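Local coordinates for protein tricorn protease (Thermoplasma acidophilum, PDB 1K32) that probably breaks down oligopeptides released by the proteasome, acting as a serine protease in a six-chain assembly whose beta propellers are thought to gate substrate passage, at residues A[749-755]-A[776-782]; A[738-742]-A[831-835]. All blocks are in the same frame, centred on the assembly; numbering follows the deposited sequence.

Contact 1: A[749-755]-A[776-782]; sequences HYVVAKA and PTGYLIE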
ATOM      1  N   HIS A 749     -57.948 -23.228 -18.850  1.00 33.40           N
ATOM      2  CA  HIS A 749     -56.921 -22.203 -18.727  1.00 31.58           C
ATOM      3  C   HIS A 749     -57.267 -21.123 -17.720  1.00 27.89           C
ATOM      4  O   HIS A 749     -58.434 -20.770 -17.540  1.00 25.50           O
ATOM      5  CB  HIS A 749     -56.699 -21.504 -20.071  1.00 34.67           C
ATOM      6  CG  HIS A 749     -56.008 -22.342 -21.097  1.00 37.30           C
ATOM      7  ND1 HIS A 749     -54.669 -22.661 -21.019  1.00 38.61           N
ATOM      8  CD2 HIS A 749     -56.458 -22.884 -22.253  1.00 38.33           C
ATOM      9  CE1 HIS A 749     -54.323 -23.359 -22.087  1.00 38.72           C
ATOM     10  NE2 HIS A 749     -55.390 -23.507 -22.852  1.00 39.05           N
ATOM     11  N   TYR A 750     -56.235 -20.593 -17.076  1.00 25.39           N
ATOM     12  CA  TYR A 750     -56.416 -19.498 -16.142  1.00 24.53           C
ATOM     13  C   TYR A 750     -56.315 -18.225 -16.959  1.00 25.38           C
ATOM     14  O   TYR A 750     -55.382 -18.072 -17.758  1.00 26.10           O
ATOM     15  CB  TYR A 750     -55.311 -19.446 -15.083  1.00 23.18           C
ATOM     16  CG  TYR A 750     -55.430 -20.441 -13.959  1.00 22.30           C
ATOM     17  CD1 TYR A 750     -54.577 -21.541 -13.891  1.00 20.16           C
ATOM     18  CD2 TYR A 750     -56.373 -20.268 -12.942  1.00 21.53           C
ATOM     19  CE1 TYR A 750     -54.649 -22.440 -12.849  1.00 20.40           C
ATOM     20  CE2 TYR A 750     -56.452 -21.169 -11.880  1.00 20.56           C
ATOM     21  CZ  TYR A 750     -55.582 -22.250 -11.843  1.00 20.09           C
ATOM     22  OH  TYR A 750     -55.605 -23.127 -10.793  1.00 20.41           O
ATOM     23  N   VAL A 751     -57.271 -17.322 -16.769  1.00 24.60           N
ATOM     24  CA  VAL A 751     -57.251 -16.035 -17.449  1.00 26.31           C
ATOM     25  C   VAL A 751     -56.984 -14.969 -16.382  1.00 27.51           C
ATOM     26  O   VAL A 751     -57.449 -15.091 -15.241  1.00 28.73           O
ATOM     27  CB  VAL A 751     -58.604 -15.724 -18.129  1.00 27.17           C
ATOM     28  CG1 VAL A 751     -59.715 -15.699 -17.095  1.00 29.22           C
ATOM     29  CG2 VAL A 751     -58.538 -14.380 -18.842  1.00 27.28           C
ATOM     30  N   VAL A 752     -56.216 -13.945 -16.732  1.00 28.07           N
ATOM     31  CA  VAL A 752     -55.946 -12.863 -15.792  1.00 27.84           C
ATOM     32  C   VAL A 752     -57.221 -12.030 -15.732  1.00 27.88           C
ATOM     33  O   VAL A 752     -57.495 -11.229 -16.626  1.00 27.28           O
ATOM     34  CB  VAL A 752     -54.781 -11.978 -16.265  1.00 27.29           C
ATOM     35  CG1 VAL A 752     -54.595 -10.800 -15.305  1.00 26.94           C
ATOM     36  CG2 VAL A 752     -53.514 -12.801 -16.340  1.00 28.88           C
ATOM     37  N   ALA A 753     -58.005 -12.238 -14.680  1.00 27.99           N
ATOM     38  CA  ALA A 753     -59.271 -11.534 -14.516  1.00 28.90           C
ATOM     39  C   ALA A 753     -59.063 -10.060 -14.238  1.00 30.98           C
ATOM     40  O   ALA A 753     -59.888  -9.230 -14.622  1.00 31.50           O
ATOM     41  CB  ALA A 753     -60.077 -12.165 -13.388  1.00 28.70           C
ATOM     42  N   LYS A 754     -57.968  -9.737 -13.555  1.00 30.37           N
ATOM     43  CA  LYS A 754     -57.661  -8.353 -13.239  1.00 29.79           C
ATOM     44  C   LYS A 754     -56.185  -8.168 -12.928  1.00 28.92           C
ATOM     45  O   LYS A 754     -55.573  -9.006 -12.273  1.00 29.05           O
ATOM     46  CB  LYS A 754     -58.501  -7.882 -12.054  1.00 30.76           C
ATOM     47  CG  LYS A 754     -58.248  -6.431 -11.690  1.00 34.75           C
ATOM     48  CD  LYS A 754     -59.129  -5.989 -10.538  1.00 36.68           C
ATOM     49  CE  LYS A 754     -58.873  -4.537 -10.198  1.00 38.73           C
ATOM     50  NZ  LYS A 754     -59.763  -4.094  -9.100  1.00 42.64           N
ATOM     51  N   ALA A 755     -55.619  -7.070 -13.422  1.00 27.06           N
ATOM     52  CA  ALA A 755     -54.218  -6.741 -13.201  1.00 26.53           C
ATOM     53  C   ALA A 755     -54.223  -5.417 -12.440  1.00 25.96           C
ATOM     54  O   ALA A 755     -54.824  -4.444 -12.881  1.00 26.14           O
ATOM     55  CB  ALA A 755     -53.493  -6.609 -14.531  1.00 25.04           C
ATOM     56  N   PRO A 776     -51.668  -7.287 -18.730  1.00 35.54           N
ATOM     57  CA  PRO A 776     -52.038  -8.710 -18.752  1.00 35.43           C
ATOM     58  C   PRO A 776     -53.523  -9.033 -18.656  1.00 33.38           C
ATOM     59  O   PRO A 776     -53.914 -10.189 -18.794  1.00 34.77           O
ATOM     60  CB  PRO A 776     -51.258  -9.281 -17.574  1.00 36.60           C
ATOM     61  CG  PRO A 776     -51.311  -8.157 -16.595  1.00 36.20           C
ATOM     62  CD  PRO A 776     -51.006  -6.943 -17.458  1.00 35.55           C
ATOM     63  N   THR A 777     -54.346  -8.025 -18.407  1.00 31.39           N
ATOM     64  CA  THR A 777     -55.784  -8.244 -18.299  1.00 30.11           C
ATOM     65  C   THR A 777     -56.341  -8.967 -19.534  1.00 30.33           C
ATOM     66  O   THR A 777     -56.077  -8.575 -20.673  1.00 29.35           O
ATOM     67  CB  THR A 777     -56.535  -6.911 -18.128  1.00 29.15           C
ATOM     68  OG1 THR A 777     -56.017  -6.209 -16.988  1.00 29.70           O
ATOM     69  CG2 THR A 777     -58.024  -7.161 -17.925  1.00 27.88           C
ATOM     70  N   GLY A 778     -57.105 -10.028 -19.302  1.00 29.91           N
ATOM     71  CA  GLY A 778     -57.684 -10.771 -20.407  1.00 30.56           C
ATOM     72  C   GLY A 778     -56.770 -11.847 -20.959  1.00 30.08           C
ATOM     73  O   GLY A 778     -57.237 -12.780 -21.606  1.00 30.82           O
ATOM     74  N   TYR A 779     -55.470 -11.721 -20.707  1.00 30.60           N
ATOM     75  CA  TYR A 779     -54.503 -12.706 -21.174  1.00 32.50           C
ATOM     76  C   TYR A 779     -54.666 -14.057 -20.485  1.00 33.18           C
ATOM     77  O   TYR A 779     -55.102 -14.139 -19.335  1.00 31.65           O
ATOM     78  CB  TYR A 779     -53.073 -12.205 -20.938  1.00 34.08           C
ATOM     79  CG  TYR A 779     -52.555 -11.264 -21.999  1.00 35.01           C
ATOM     80  CD1 TYR A 779     -51.860 -11.746 -23.111  1.00 36.14           C
ATOM     81  CD2 TYR A 779     -52.781  -9.897 -21.908  1.00 36.02           C
ATOM     82  CE1 TYR A 779     -51.407 -10.881 -24.107  1.00 36.31           C
ATOM     83  CE2 TYR A 779     -52.334  -9.021 -22.899  1.00 37.22           C
ATOM     84  CZ  TYR A 779     -51.649  -9.520 -23.993  1.00 37.43           C
ATOM     85  OH  TYR A 779     -51.221  -8.653 -24.967  1.00 38.18           O
ATOM     86  N   LEU A 780     -54.315 -15.116 -21.205  1.00 33.22           N
ATOM     87  CA  LEU A 780     -54.372 -16.464 -20.663  1.00 34.28           C
ATOM     88  C   LEU A 780     -52.960 -16.829 -20.243  1.00 34.32           C
ATOM     89  O   LEU A 780     -52.006 -16.554 -20.968  1.00 31.95           O
ATOM     90  CB  LEU A 780     -54.836 -17.470 -21.721  1.00 36.10           C
ATOM     91  CG  LEU A 780     -56.207 -17.291 -22.360  1.00 35.26           C
ATOM     92  CD1 LEU A 780     -56.472 -18.465 -23.303  1.00 37.50           C
ATOM     93  CD2 LEU A 780     -57.263 -17.227 -21.276  1.00 36.04           C
ATOM     94  N   ILE A 781     -52.823 -17.436 -19.071  1.00 34.57           N
ATOM     95  CA  ILE A 781     -51.513 -17.856 -18.601  1.00 35.42           C
ATOM     96  C   ILE A 781     -51.320 -19.292 -19.083  1.00 35.52           C
ATOM     97  O   ILE A 781     -52.089 -20.179 -18.747  1.00 36.38           O
ATOM     98  CB  ILE A 781     -51.428 -17.747 -17.064  1.00 35.30           C
ATOM     99  CG1 ILE A 781     -51.427 -16.266 -16.682  1.00 35.22           C
ATOM    100  CG2 ILE A 781     -50.175 -18.439 -16.536  1.00 34.38           C
ATOM    101  CD1 ILE A 781     -51.023 -15.986 -15.257  1.00 39.02           C
ATOM    102  N   GLU A 782     -50.301 -19.509 -19.901  1.00 36.86           N
ATOM    103  CA  GLU A 782     -50.036 -20.834 -20.454  1.00 37.58           C
ATOM    104  C   GLU A 782     -49.184 -21.695 -19.538  1.00 36.87           C
ATOM    105  O   GLU A 782     -49.476 -22.873 -19.326  1.00 35.91           O
ATOM    106  CB  GLU A 782     -49.327 -20.704 -21.807  1.00 40.71           C
ATOM    107  CG  GLU A 782     -50.132 -19.982 -22.873  1.00 43.79           C
ATOM    108  CD  GLU A 782     -51.284 -20.813 -23.381  1.00 46.12           C
ATOM    109  OE1 GLU A 782     -52.080 -20.299 -24.192  1.00 47.29           O
ATOM    110  OE2 GLU A 782     -51.390 -21.986 -22.971  1.00 47.85           O
TER
HETATM  111  O   HOH W   1     -57.401  -5.270 -14.893  1.00 25.14           O
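The carbonyl oxygen of Tyr779 is gripped twice from strand 749-755: Val752 N donates to Tyr779 O at 2.8 Å, almost straight at 171°, and the CA-H of Val751 approaches the same oxygen. Two more bonds flank this one, from Ile781 N to Tyr750 O (2.9 Å) and from Gly778 N to Val752 O (3.0 Å). Val752 is thus held through both its N-H and its C=O. The pairing runs on into the type II beta turn from Pro776 to Tyr779, where Gly778, with phi at 87°, sits where a side chain would press on the preceding carbonyl oxygen.

Beta-branched Val752 suits its place by straddling Pro776 O. CG1 lies anti to the backbone N (chi1 176°) and reaches Pro776 CB, while CG2 meets Ile781 CG1 at 4.1 Å. With an alanine here, both methyls that reach Pro776 and Ile781 are gone, which would probably open a gap beside them and leave the turn less firmly packed. On the face opposite Ile781, Val751 and Leu780 form a non-hydrogen-bonded antiparallel pair, and Val751 CB rests on Leu780 CD2 at 3.7 Å. At the far end Ala755, small enough for a tight fit, sets CB 3.4 Å from Pro776 CG, and a water bridges Ala755 N to Thr777 OG1, which also bonds Asp775.

His749 CE1 comes 3.4 Å from Glu782 OE2, ring and carboxylate steeply inclined; Glu782 OE1 bonds Ser812. Main-chain bonds therefore fix the pairing of strand and turn in this PDZ domain, while apolar side chains pack between Val752 and Ile781, and Phe743 and Leu811 add to Ile781's surroundings.

Contact 2: A[738-742]-A[831-835]; sequences RIACD and FIRYR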
ATOM      1  N   ARG A 738     -46.921 -13.936  -5.730  1.00 25.59           N
ATOM      2  CA  ARG A 738     -47.868 -12.985  -6.273  1.00 26.43           C
ATOM      3  C   ARG A 738     -47.311 -12.079  -7.352  1.00 23.98           C
ATOM      4  O   ARG A 738     -46.131 -11.750  -7.362  1.00 23.28           O
ATOM      5  CB  ARG A 738     -48.456 -12.144  -5.135  1.00 29.44           C
ATOM      6  CG  ARG A 738     -49.424 -12.915  -4.254  1.00 33.08           C
ATOM      7  CD  ARG A 738     -49.218 -12.552  -2.812  1.00 35.40           C
ATOM      8  NE  ARG A 738     -50.090 -13.307  -1.912  1.00 37.90           N
ATOM      9  CZ  ARG A 738     -51.387 -13.071  -1.737  1.00 36.64           C
ATOM     10  NH1 ARG A 738     -52.081 -13.815  -0.889  1.00 34.62           N
ATOM     11  NH2 ARG A 738     -51.989 -12.095  -2.406  1.00 35.27           N
ATOM     12  N   ILE A 739     -48.183 -11.691  -8.272  1.00 23.73           N
ATOM     13  CA  ILE A 739     -47.810 -10.803  -9.364  1.00 24.74           C
ATOM     14  C   ILE A 739     -48.908  -9.757  -9.523  1.00 22.94           C
ATOM     15  O   ILE A 739     -49.097  -9.182 -10.586  1.00 23.55           O
ATOM     16  CB  ILE A 739     -47.602 -11.589 -10.677  1.00 23.07           C
ATOM     17  CG1 ILE A 739     -48.892 -12.285 -11.100  1.00 24.72           C
ATOM     18  CG2 ILE A 739     -46.494 -12.615 -10.477  1.00 23.54           C
ATOM     19  CD1 ILE A 739     -48.749 -13.128 -12.375  1.00 26.30           C
ATOM     20  N   ALA A 740     -49.627  -9.516  -8.431  1.00 24.63           N
ATOM     21  CA  ALA A 740     -50.707  -8.533  -8.411  1.00 24.12           C
ATOM     22  C   ALA A 740     -51.722  -8.763  -9.530  1.00 25.02           C
ATOM     23  O   ALA A 740     -52.068  -7.842 -10.279  1.00 26.12           O
ATOM     24  CB  ALA A 740     -50.132  -7.116  -8.504  1.00 22.62           C
ATOM     25  N   CYS A 741     -52.191  -9.996  -9.640  1.00 23.15           N
ATOM     26  CA  CYS A 741     -53.198 -10.347 -10.632  1.00 25.53           C
ATOM     27  C   CYS A 741     -54.205 -11.297  -9.995  1.00 24.76           C
ATOM     28  O   CYS A 741     -53.850 -12.071  -9.111  1.00 27.04           O
ATOM     29  CB  CYS A 741     -52.569 -11.055 -11.841  1.00 24.27           C
ATOM     30  SG  CYS A 741     -51.600 -10.036 -12.972  1.00 25.71           S
ATOM     31  N   ASP A 742     -55.458 -11.220 -10.427  1.00 22.86           N
ATOM     32  CA  ASP A 742     -56.488 -12.135  -9.941  1.00 23.79           C
ATOM     33  C   ASP A 742     -56.727 -13.143 -11.069  1.00 25.15           C
ATOM     34  O   ASP A 742     -56.938 -12.751 -12.221  1.00 23.54           O
ATOM     35  CB  ASP A 742     -57.779 -11.388  -9.637  1.00 22.86           C
ATOM     36  CG  ASP A 742     -57.725 -10.628  -8.317  1.00 25.41           C
ATOM     37  OD1 ASP A 742     -58.661  -9.853  -8.058  1.00 23.26           O
ATOM     38  OD2 ASP A 742     -56.757 -10.810  -7.545  1.00 23.87           O
ATOM     39  N   PHE A 831     -49.858  -4.107  -0.781  1.00 17.30           N
ATOM     40  CA  PHE A 831     -49.733  -2.672  -0.990  1.00 17.10           C
ATOM     41  C   PHE A 831     -50.178  -2.292  -2.400  1.00 17.23           C
ATOM     42  O   PHE A 831     -50.822  -1.262  -2.586  1.00 15.01           O
ATOM     43  CB  PHE A 831     -48.291  -2.210  -0.751  1.00 19.82           C
ATOM     44  CG  PHE A 831     -48.120  -0.720  -0.824  1.00 20.34           C
ATOM     45  CD1 PHE A 831     -48.697   0.108   0.141  1.00 19.33           C
ATOM     46  CD2 PHE A 831     -47.388  -0.142  -1.855  1.00 18.95           C
ATOM     47  CE1 PHE A 831     -48.541   1.486   0.080  1.00 19.28           C
ATOM     48  CE2 PHE A 831     -47.225   1.245  -1.926  1.00 20.36           C
ATOM     49  CZ  PHE A 831     -47.803   2.056  -0.953  1.00 23.40           C
ATOM     50  N   ILE A 832     -49.826  -3.115  -3.392  1.00 18.17           N
ATOM     51  CA  ILE A 832     -50.236  -2.843  -4.774  1.00 17.52           C
ATOM     52  C   ILE A 832     -51.756  -2.825  -4.831  1.00 17.63           C
ATOM     53  O   ILE A 832     -52.350  -1.892  -5.377  1.00 14.73           O
ATOM     54  CB  ILE A 832     -49.702  -3.911  -5.756  1.00 16.90           C
ATOM     55  CG1 ILE A 832     -48.172  -3.847  -5.795  1.00 18.79           C
ATOM     56  CG2 ILE A 832     -50.281  -3.673  -7.160  1.00 19.30           C
ATOM     57  CD1 ILE A 832     -47.500  -5.007  -6.530  1.00 20.17           C
ATOM     58  N   ARG A 833     -52.381  -3.851  -4.250  1.00 17.06           N
ATOM     59  CA  ARG A 833     -53.837  -3.949  -4.218  1.00 17.91           C
ATOM     60  C   ARG A 833     -54.444  -2.740  -3.507  1.00 17.83           C
ATOM     61  O   ARG A 833     -55.490  -2.246  -3.903  1.00 17.91           O
ATOM     62  CB  ARG A 833     -54.272  -5.242  -3.513  1.00 19.76           C
ATOM     63  CG  ARG A 833     -54.034  -6.514  -4.324  1.00 18.82           C
ATOM     64  CD  ARG A 833     -54.274  -7.791  -3.508  1.00 20.25           C
ATOM     65  NE  ARG A 833     -53.859  -8.969  -4.268  1.00 20.31           N
ATOM     66  CZ  ARG A 833     -54.601  -9.555  -5.202  1.00 20.95           C
ATOM     67  NH1 ARG A 833     -54.132 -10.605  -5.849  1.00 22.04           N
ATOM     68  NH2 ARG A 833     -55.822  -9.114  -5.465  1.00 15.89           N
ATOM     69  N   TYR A 834     -53.777  -2.265  -2.459  1.00 19.26           N
ATOM     70  CA  TYR A 834     -54.247  -1.099  -1.700  1.00 17.35           C
ATOM     71  C   TYR A 834     -54.211   0.188  -2.534  1.00 18.02           C
ATOM     72  O   TYR A 834     -55.195   0.936  -2.602  1.00 17.09           O
ATOM     73  CB  TYR A 834     -53.391  -0.885  -0.448  1.00 17.11           C
ATOM     74  CG  TYR A 834     -53.656   0.452   0.205  1.00 16.80           C
ATOM     75  CD1 TYR A 834     -54.874   0.704   0.837  1.00 16.08           C
ATOM     76  CD2 TYR A 834     -52.728   1.491   0.112  1.00 17.39           C
ATOM     77  CE1 TYR A 834     -55.170   1.953   1.355  1.00 18.00           C
ATOM     78  CE2 TYR A 834     -53.012   2.755   0.628  1.00 18.61           C
ATOM     79  CZ  TYR A 834     -54.236   2.979   1.247  1.00 19.05           C
ATOM     80  OH  TYR A 834     -54.538   4.224   1.736  1.00 17.65           O
ATOM     81  N   ARG A 835     -53.071   0.468  -3.150  1.00 17.74           N
ATOM     82  CA  ARG A 835     -52.964   1.678  -3.964  1.00 20.28           C
ATOM     83  C   ARG A 835     -53.914   1.619  -5.170  1.00 20.96           C
ATOM     84  O   ARG A 835     -54.515   2.630  -5.539  1.00 21.81           O
ATOM     85  CB  ARG A 835     -51.506   1.900  -4.394  1.00 18.72           C
ATOM     86  CG  ARG A 835     -50.562   2.233  -3.225  1.00 16.73           C
ATOM     87  CD  ARG A 835     -50.631   3.700  -2.794  1.00 17.24           C
ATOM     88  NE  ARG A 835     -50.349   4.547  -3.943  1.00 17.92           N
ATOM     89  CZ  ARG A 835     -51.222   5.382  -4.490  1.00 17.79           C
ATOM     90  NH1 ARG A 835     -50.865   6.076  -5.558  1.00 17.97           N
ATOM     91  NH2 ARG A 835     -52.427   5.554  -3.949  1.00 17.33           N
TER
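Arg833 leaves helix 830-848 with CG anti to its carbonyl carbon (chi1 -73°) and runs extended from CG to NE, which carries its guanidinium to Asp742 on the incoming strand. The carboxylate and guanidinium planes lie only 18° apart, and both terminal nitrogens converge on one oxygen in an end-on salt bridge. Arg833 NH2 donates to Asp742 OD2 at 2.8 Å on the syn side, whereas NH1 reaches OD2 at 3.1 Å, nearly in line with the C-O bond and less straight at the hydrogen. The second oxygen, OD1, is taken by the hydroxyl of Tyr756, and together these partners are likely to stabilise the carboxylate's negative charge and fix its rotation.

Arg738 NH2 comes within 4.1 Å of Arg833 NE, the guanidinium planes almost perpendicular. Asp829 reconciles the two cations: its OD2 forms salt bridges with both groups. Long arginines suit these positions, since each can reach several acceptors. Next to the charged groups, Ala740 CB packs on Ile832 CG2 at 3.7 Å and on CD1 at 3.9 Å. A methyl is all that this close approach of chain to helix needs, while branched Ile832 covers it with two carbons.

Strand 741-746 of the PDZ domain is thereby clamped to the helix that leads into strand 853-857 of the parallel sheet, a PDZ-protease junction consistent with the S41 peptidase family.

How the contacts relate
From the N-terminal side, the chain enters through 738-742, runs along strand 741-746 and turns back as strand 749-755. After 20 residues without helix or strand, segment 776-782 returns to that strand, and contact 1 closes this short loop. The chain then completes the sheet through strands 806-812 and 818-824 before helix 830-848 meets 738-742 again, so contact 2 closes a longer loop with contact 1 nested inside it. The two meet at a classic beta bulge, where Ala753 and Lys754 both face Asp742. Contact 1 joins strands within the PDZ sheet; contact 2 ties that sheet's first strand to the helix preceding the parallel sheet.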